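Local coordinates for DNA replication licensing factor MCM related protein (Thermoplasma acidophilum, PDB 4ME3) that is the N-terminal part of an archaeal MCM, probably a DNA helicase that binds single-stranded DNA and unwinds it with ATP during replication, at residues L123-E135 against F192-P204. Sequence-based numbering, arbitrary orientation.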
ATOM      1  N   LEU A 123      -5.092 -11.255  -0.741  1.00  9.97           N
ATOM      2  CA  LEU A 123      -4.584 -11.035   0.607  1.00 11.28           C
ATOM      3  C   LEU A 123      -4.421 -12.373   1.314  1.00 14.92           C
ATOM      4  O   LEU A 123      -5.405 -13.062   1.584  1.00 18.72           O
ATOM      5  CB  LEU A 123      -5.551 -10.131   1.381  1.00 11.78           C
ATOM      6  CG  LEU A 123      -5.101  -9.592   2.742  1.00 16.54           C
ATOM      7  CD1 LEU A 123      -3.807  -8.830   2.637  1.00 22.44           C
ATOM      8  CD2 LEU A 123      -6.195  -8.700   3.315  1.00 21.59           C
ATOM      9  N   ILE A 124      -3.177 -12.746   1.596  1.00  8.45           N
ATOM     10  CA  ILE A 124      -2.893 -14.000   2.274  1.00  6.31           C
ATOM     11  C   ILE A 124      -2.038 -13.758   3.511  1.00 12.51           C
ATOM     12  O   ILE A 124      -1.518 -12.659   3.712  1.00  9.97           O
ATOM     13  CB  ILE A 124      -2.178 -14.999   1.335  1.00  8.97           C
ATOM     14  CG1 ILE A 124      -0.821 -14.452   0.888  1.00 10.06           C
ATOM     15  CG2 ILE A 124      -3.053 -15.297   0.120  1.00 12.64           C
ATOM     16  CD1 ILE A 124       0.021 -15.465   0.121  1.00 13.95           C
ATOM     17  N   SER A 125      -1.907 -14.784   4.341  1.00  9.21           N
ATOM     18  CA  SER A 125      -1.066 -14.708   5.528  1.00  9.25           C
ATOM     19  C   SER A 125       0.049 -15.735   5.421  1.00 13.59           C
ATOM     20  O   SER A 125      -0.201 -16.892   5.103  1.00 15.23           O
ATOM     21  CB  SER A 125      -1.891 -14.964   6.785  1.00 14.88           C
ATOM     22  OG  SER A 125      -2.968 -14.047   6.875  1.00 19.54           O
ATOM     23  N   VAL A 126       1.273 -15.306   5.705  1.00  9.71           N
ATOM     24  CA  VAL A 126       2.440 -16.174   5.618  1.00 12.64           C
ATOM     25  C   VAL A 126       3.270 -16.044   6.885  1.00 16.23           C
ATOM     26  O   VAL A 126       3.415 -14.950   7.426  1.00 14.88           O
ATOM     27  CB  VAL A 126       3.302 -15.803   4.401  1.00 15.04           C
ATOM     28  CG1 VAL A 126       4.415 -16.817   4.197  1.00 25.09           C
ATOM     29  CG2 VAL A 126       2.434 -15.703   3.158  1.00 16.17           C
ATOM     30  N   SER A 127       3.807 -17.161   7.362  1.00 13.52           N
ATOM     31  CA  SER A 127       4.632 -17.152   8.561  1.00 14.82           C
ATOM     32  C   SER A 127       6.031 -17.651   8.246  1.00 14.46           C
ATOM     33  O   SER A 127       6.236 -18.397   7.289  1.00 18.15           O
ATOM     34  CB  SER A 127       4.002 -18.015   9.654  1.00 26.36           C
ATOM     35  OG  SER A 127       3.915 -19.369   9.251  1.00 29.50           O
ATOM     36  N   GLY A 128       6.998 -17.230   9.052  1.00 12.92           N
ATOM     37  CA  GLY A 128       8.371 -17.642   8.848  1.00 13.71           C
ATOM     38  C   GLY A 128       9.333 -16.978   9.806  1.00 14.92           C
ATOM     39  O   GLY A 128       8.931 -16.292  10.742  1.00 16.64           O
ATOM     40  N   ILE A 129      10.620 -17.200   9.562  1.00 13.01           N
ATOM     41  CA  ILE A 129      11.679 -16.630  10.375  1.00 12.97           C
ATOM     42  C   ILE A 129      12.459 -15.634   9.526  1.00 12.46           C
ATOM     43  O   ILE A 129      12.829 -15.938   8.396  1.00 11.98           O
ATOM     44  CB  ILE A 129      12.636 -17.730  10.864  1.00 12.89           C
ATOM     45  CG1 ILE A 129      11.851 -18.820  11.597  1.00 20.09           C
ATOM     46  CG2 ILE A 129      13.719 -17.134  11.759  1.00 19.27           C
ATOM     47  CD1 ILE A 129      12.671 -20.046  11.935  1.00 27.53           C
ATOM     48  N   VAL A 130      12.700 -14.440  10.055  1.00 11.68           N
ATOM     49  CA  VAL A 130      13.422 -13.425   9.299  1.00  9.50           C
ATOM     50  C   VAL A 130      14.899 -13.814   9.177  1.00 12.73           C
ATOM     51  O   VAL A 130      15.536 -14.179  10.166  1.00 18.56           O
ATOM     52  CB  VAL A 130      13.302 -12.031   9.950  1.00 10.86           C
ATOM     53  CG1 VAL A 130      14.143 -11.018   9.197  1.00 11.79           C
ATOM     54  CG2 VAL A 130      11.849 -11.580   9.997  1.00 13.33           C
ATOM     55  N   ARG A 131      15.430 -13.754   7.960  1.00 16.29           N
ATOM     56  CA  ARG A 131      16.819 -14.138   7.709  1.00 13.05           C
ATOM     57  C   ARG A 131      17.684 -12.952   7.294  1.00 21.18           C
ATOM     58  O   ARG A 131      18.860 -12.879   7.651  1.00 19.07           O
ATOM     59  CB  ARG A 131      16.891 -15.219   6.627  1.00 18.36           C
ATOM     60  CG  ARG A 131      16.294 -16.551   7.038  1.00 16.82           C
ATOM     61  CD  ARG A 131      16.831 -17.009   8.386  1.00 24.48           C
ATOM     62  NE  ARG A 131      16.395 -18.363   8.717  1.00 22.36           N
ATOM     63  CZ  ARG A 131      16.590 -18.948   9.893  1.00 21.44           C
ATOM     64  NH1 ARG A 131      17.207 -18.300  10.872  1.00 23.81           N
ATOM     65  NH2 ARG A 131      16.155 -20.184  10.095  1.00 29.73           N
ATOM     66  N   LYS A 132      17.098 -12.034   6.533  1.00 16.27           N
ATOM     67  CA  LYS A 132      17.822 -10.882   6.025  1.00 15.10           C
ATOM     68  C   LYS A 132      16.913  -9.672   5.975  1.00 20.31           C
ATOM     69  O   LYS A 132      15.697  -9.806   5.880  1.00 14.92           O
ATOM     70  CB  LYS A 132      18.334 -11.150   4.608  1.00 23.25           C
ATOM     71  CG  LYS A 132      19.405 -12.216   4.504  1.00 34.69           C
ATOM     72  CD  LYS A 132      19.909 -12.345   3.072  1.00 40.68           C
ATOM     73  CE  LYS A 132      21.140 -11.480   2.817  1.00 61.17           C
ATOM     74  NZ  LYS A 132      20.889 -10.020   2.996  1.00 59.73           N
ATOM     75  N   ASN A 133      17.509  -8.490   6.036  1.00 16.48           N
ATOM     76  CA  ASN A 133      16.769  -7.268   5.767  1.00 16.08           C
ATOM     77  C   ASN A 133      17.671  -6.239   5.107  1.00 21.73           C
ATOM     78  O   ASN A 133      18.892  -6.267   5.275  1.00 24.49           O
ATOM     79  CB  ASN A 133      16.131  -6.712   7.043  1.00 19.00           C
ATOM     80  CG  ASN A 133      17.153  -6.297   8.082  1.00 26.85           C
ATOM     81  OD1 ASN A 133      18.287  -5.951   7.756  1.00 35.47           O
ATOM     82  ND2 ASN A 133      16.750  -6.324   9.344  1.00 37.55           N
ATOM     83  N   THR A 134      17.067  -5.354   4.328  1.00 19.22           N
ATOM     84  CA  THR A 134      17.806  -4.268   3.715  1.00 15.90           C
ATOM     85  C   THR A 134      17.863  -3.106   4.687  1.00 14.56           C
ATOM     86  O   THR A 134      17.231  -3.128   5.743  1.00 15.39           O
ATOM     87  CB  THR A 134      17.124  -3.764   2.432  1.00 16.36           C
ATOM     88  OG1 THR A 134      15.849  -3.197   2.759  1.00 14.03           O
ATOM     89  CG2 THR A 134      16.941  -4.893   1.430  1.00 20.54           C
ATOM     90  N   GLU A 135      18.632  -2.088   4.330  1.00 14.40           N
ATOM     91  CA  GLU A 135      18.533  -0.817   5.012  1.00 17.06           C
ATOM     92  C   GLU A 135      17.126  -0.280   4.788  1.00 14.04           C
ATOM     93  O   GLU A 135      16.407  -0.733   3.890  1.00 17.48           O
ATOM     94  CB  GLU A 135      19.568   0.175   4.468  1.00 20.73           C
ATOM     95  CG  GLU A 135      19.280   0.703   3.063  1.00 27.37           C
ATOM     96  CD  GLU A 135      19.671  -0.267   1.961  1.00 43.40           C
ATOM     97  OE1 GLU A 135      20.146  -1.380   2.276  1.00 42.94           O
ATOM     98  OE2 GLU A 135      19.504   0.086   0.773  1.00 53.44           O
ATOM     99  N   PHE A 192       8.099  11.314   0.340  1.00 11.82           N
ATOM    100  CA  PHE A 192       8.728   9.998   0.337  1.00 10.57           C
ATOM    101  C   PHE A 192       8.239   9.172   1.513  1.00 14.95           C
ATOM    102  O   PHE A 192       7.828   9.716   2.544  1.00 14.02           O
ATOM    103  CB  PHE A 192      10.245  10.134   0.450  1.00 13.42           C
ATOM    104  CG  PHE A 192      10.879  10.858  -0.700  1.00 13.62           C
ATOM    105  CD1 PHE A 192      10.946  12.238  -0.710  1.00 15.00           C
ATOM    106  CD2 PHE A 192      11.416  10.157  -1.762  1.00 18.90           C
ATOM    107  CE1 PHE A 192      11.532  12.908  -1.761  1.00 16.10           C
ATOM    108  CE2 PHE A 192      12.009  10.823  -2.819  1.00 18.54           C
ATOM    109  CZ  PHE A 192      12.063  12.201  -2.816  1.00 15.42           C
ATOM    110  N   ILE A 193       8.304   7.853   1.366  1.00 11.64           N
ATOM    111  CA  ILE A 193       8.024   6.946   2.467  1.00 10.73           C
ATOM    112  C   ILE A 193       9.181   5.968   2.649  1.00 11.91           C
ATOM    113  O   ILE A 193       9.906   5.662   1.698  1.00 12.10           O
ATOM    114  CB  ILE A 193       6.723   6.147   2.240  1.00 12.70           C
ATOM    115  CG1 ILE A 193       6.821   5.322   0.956  1.00 14.02           C
ATOM    116  CG2 ILE A 193       5.529   7.085   2.183  1.00 16.50           C
ATOM    117  CD1 ILE A 193       5.646   4.388   0.743  1.00 23.95           C
ATOM    118  N   ASP A 194       9.352   5.497   3.878  1.00  9.31           N
ATOM    119  CA  ASP A 194      10.339   4.481   4.199  1.00  9.72           C
ATOM    120  C   ASP A 194       9.950   3.163   3.554  1.00 12.95           C
ATOM    121  O   ASP A 194       8.768   2.811   3.509  1.00 14.01           O
ATOM    122  CB  ASP A 194      10.414   4.270   5.709  1.00  9.85           C
ATOM    123  CG  ASP A 194      10.952   5.482   6.451  1.00 16.60           C
ATOM    124  OD1 ASP A 194      11.918   6.105   5.960  1.00 16.03           O
ATOM    125  OD2 ASP A 194      10.409   5.798   7.532  1.00 13.76           O
ATOM    126  N   VAL A 195      10.949   2.437   3.073  1.00 12.44           N
ATOM    127  CA  VAL A 195      10.742   1.096   2.535  1.00 11.71           C
ATOM    128  C   VAL A 195      11.858   0.194   3.032  1.00 14.29           C
ATOM    129  O   VAL A 195      13.002   0.624   3.182  1.00 14.30           O
ATOM    130  CB  VAL A 195      10.739   1.088   0.999  1.00 12.92           C
ATOM    131  CG1 VAL A 195      10.493  -0.328   0.468  1.00 21.14           C
ATOM    132  CG2 VAL A 195       9.693   2.049   0.455  1.00 19.01           C
ATOM    133  N   GLN A 196      11.522  -1.062   3.292  1.00 11.17           N
ATOM    134  CA  GLN A 196      12.517  -2.040   3.688  1.00 11.86           C
ATOM    135  C   GLN A 196      12.100  -3.385   3.119  1.00 14.87           C
ATOM    136  O   GLN A 196      10.918  -3.725   3.137  1.00 12.89           O
ATOM    137  CB  GLN A 196      12.602  -2.119   5.211  1.00 12.43           C
ATOM    138  CG  GLN A 196      13.679  -3.053   5.730  1.00 13.78           C
ATOM    139  CD  GLN A 196      13.730  -3.094   7.239  1.00 15.69           C
ATOM    140  OE1 GLN A 196      12.695  -3.074   7.910  1.00 15.88           O
ATOM    141  NE2 GLN A 196      14.938  -3.153   7.788  1.00 15.63           N
ATOM    142  N   LYS A 197      13.059  -4.139   2.598  1.00 11.31           N
ATOM    143  CA  LYS A 197      12.777  -5.501   2.162  1.00 10.06           C
ATOM    144  C   LYS A 197      13.284  -6.462   3.218  1.00 14.68           C
ATOM    145  O   LYS A 197      14.375  -6.286   3.764  1.00 14.80           O
ATOM    146  CB  LYS A 197      13.421  -5.805   0.810  1.00 13.40           C
ATOM    147  CG  LYS A 197      13.085  -4.798  -0.272  1.00 15.58           C
ATOM    148  CD  LYS A 197      13.465  -5.323  -1.643  1.00 23.80           C
ATOM    149  CE  LYS A 197      13.178  -4.303  -2.729  1.00 28.40           C
ATOM    150  NZ  LYS A 197      13.586  -4.804  -4.072  1.00 29.70           N
ATOM    151  N   VAL A 198      12.476  -7.477   3.502  1.00  8.65           N
ATOM    152  CA  VAL A 198      12.777  -8.455   4.528  1.00  9.35           C
ATOM    153  C   VAL A 198      12.564  -9.853   3.965  1.00 15.73           C
ATOM    154  O   VAL A 198      11.472 -10.183   3.503  1.00 15.88           O
ATOM    155  CB  VAL A 198      11.859  -8.263   5.751  1.00 10.12           C
ATOM    156  CG1 VAL A 198      12.191  -9.262   6.840  1.00 12.44           C
ATOM    157  CG2 VAL A 198      11.975  -6.831   6.279  1.00 14.10           C
ATOM    158  N   GLU A 199      13.606 -10.671   3.991  1.00 11.38           N
ATOM    159  CA  GLU A 199      13.476 -12.049   3.532  1.00 10.98           C
ATOM    160  C   GLU A 199      13.191 -12.970   4.704  1.00 12.39           C
ATOM    161  O   GLU A 199      13.920 -12.964   5.690  1.00 12.68           O
ATOM    162  CB  GLU A 199      14.744 -12.511   2.813  1.00 13.83           C
ATOM    163  CG  GLU A 199      14.671 -13.960   2.367  1.00 19.23           C
ATOM    164  CD  GLU A 199      15.899 -14.401   1.602  1.00 29.79           C
ATOM    165  OE1 GLU A 199      15.797 -14.577   0.370  1.00 31.16           O
ATOM    166  OE2 GLU A 199      16.960 -14.578   2.235  1.00 30.14           O
ATOM    167  N   ILE A 200      12.123 -13.756   4.598  1.00 10.54           N
ATOM    168  CA  ILE A 200      11.815 -14.749   5.618  1.00  9.52           C
ATOM    169  C   ILE A 200      11.954 -16.161   5.054  1.00 10.49           C
ATOM    170  O   ILE A 200      11.897 -16.369   3.846  1.00 14.13           O
ATOM    171  CB  ILE A 200      10.400 -14.568   6.206  1.00 12.92           C
ATOM    172  CG1 ILE A 200       9.328 -14.765   5.133  1.00 13.50           C
ATOM    173  CG2 ILE A 200      10.262 -13.190   6.843  1.00 13.99           C
ATOM    174  CD1 ILE A 200       7.929 -14.912   5.706  1.00 19.20           C
ATOM    175  N   GLN A 201      12.131 -17.125   5.946  1.00 14.11           N
ATOM    176  CA  GLN A 201      12.292 -18.516   5.550  1.00 15.10           C
ATOM    177  C   GLN A 201      11.352 -19.399   6.354  1.00 13.92           C
ATOM    178  O   GLN A 201      11.011 -19.082   7.492  1.00 15.28           O
ATOM    179  CB  GLN A 201      13.737 -18.960   5.780  1.00 16.19           C
ATOM    180  CG  GLN A 201      14.042 -20.344   5.249  1.00 24.55           C
ATOM    181  CD  GLN A 201      15.502 -20.713   5.403  1.00 33.39           C
ATOM    182  OE1 GLN A 201      16.184 -20.227   6.305  1.00 31.74           O
ATOM    183  NE2 GLN A 201      15.992 -21.571   4.513  1.00 33.53           N
ATOM    184  N   GLU A 202      10.935 -20.513   5.762  1.00 13.87           N
ATOM    185  CA  GLU A 202      10.076 -21.456   6.458  1.00 20.69           C
ATOM    186  C   GLU A 202      10.784 -21.970   7.702  1.00 21.06           C
ATOM    187  O   GLU A 202      11.993 -22.185   7.686  1.00 24.17           O
ATOM    188  CB  GLU A 202       9.721 -22.632   5.545  1.00 23.46           C
ATOM    189  CG  GLU A 202       8.842 -22.255   4.367  1.00 18.01           C
ATOM    190  CD  GLU A 202       8.458 -23.451   3.516  1.00 27.11           C
ATOM    191  OE1 GLU A 202       9.369 -24.105   2.972  1.00 22.90           O
ATOM    192  OE2 GLU A 202       7.246 -23.735   3.398  1.00 27.01           O
ATOM    193  N   ASP A 203      10.023 -22.152   8.776  1.00 21.33           N
ATOM    194  CA  ASP A 203      10.553 -22.711  10.011  1.00 26.23           C
ATOM    195  C   ASP A 203      10.842 -24.195   9.806  1.00 31.13           C
ATOM    196  O   ASP A 203       9.925 -24.974   9.561  1.00 30.85           O
ATOM    197  CB  ASP A 203       9.543 -22.531  11.145  1.00 30.91           C
ATOM    198  CG  ASP A 203      10.067 -23.025  12.481  1.00 31.34           C
ATOM    199  OD1 ASP A 203      11.053 -23.790  12.494  1.00 37.16           O
ATOM    200  OD2 ASP A 203       9.488 -22.648  13.521  1.00 41.71           O
ATOM    201  N   PRO A 204      12.121 -24.590   9.904  1.00 33.48           N
ATOM    202  CA  PRO A 204      12.502 -25.992   9.694  1.00 46.89           C
ATOM    203  C   PRO A 204      11.750 -26.945  10.618  1.00 43.11           C
ATOM    204  O   PRO A 204      11.041 -27.820  10.123  1.00 53.43           O
ATOM    205  CB  PRO A 204      13.997 -26.003  10.025  1.00 38.11           C
ATOM    206  CG  PRO A 204      14.443 -24.601   9.832  1.00 45.41           C
ATOM    207  CD  PRO A 204      13.284 -23.752  10.239  1.00 40.36           C
TER
HETATM  208  O   HOH W   1       7.125 -21.163   8.995  1.00 34.71           O
HETATM  209  O   HOH W   2      14.681 -22.157   7.928  1.00 41.46           O
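Val130 meets Val198 and Ile200 at the apolar centre of an antiparallel strand pair in the OB domain. Val130 CG1 lies 3.5 Å from Val198 CG1. Its other methyl, CG2, reaches Ile200 CG2 at 3.9 Å. Val234 of strand 233-247 touches both Val130 and Ile200. A classic beta bulge follows: the two residues Arg131 and Lys132 stand opposite the single residue Glu199. Glu199 O accepts from Arg131 N at 2.8 Å in a nearly straight bond, and weakly from Lys132 N. Beyond it the register has shifted by one residue. On the other face Lys132 and Glu199 run side by side, and the Glu199 carboxylate has a salt bridge to Arg215. Arg131 bends at chi2 (-50°) and crosses Gln201. Its NE donates a hydrogen bond to Gln201 OE1 at 3.1 Å, the guanidinium and amide planes 82° apart. Ile129 CG2 sits over one guanidinium face, toward its rim. With an alanine here in place of Arg131, Gln201 OE1 would probably lose this donor, and the flank of Ile129 its cover. At the far end, Thr134 OG1 accepts a hydrogen bond from Lys197 N and donates to Glu135 O. Gln196 OE1 accepts from Gly226 N. The extended Gln196 gives NE2 to Thr134 O at 3.1 Å, the oxygen lying in the amide plane.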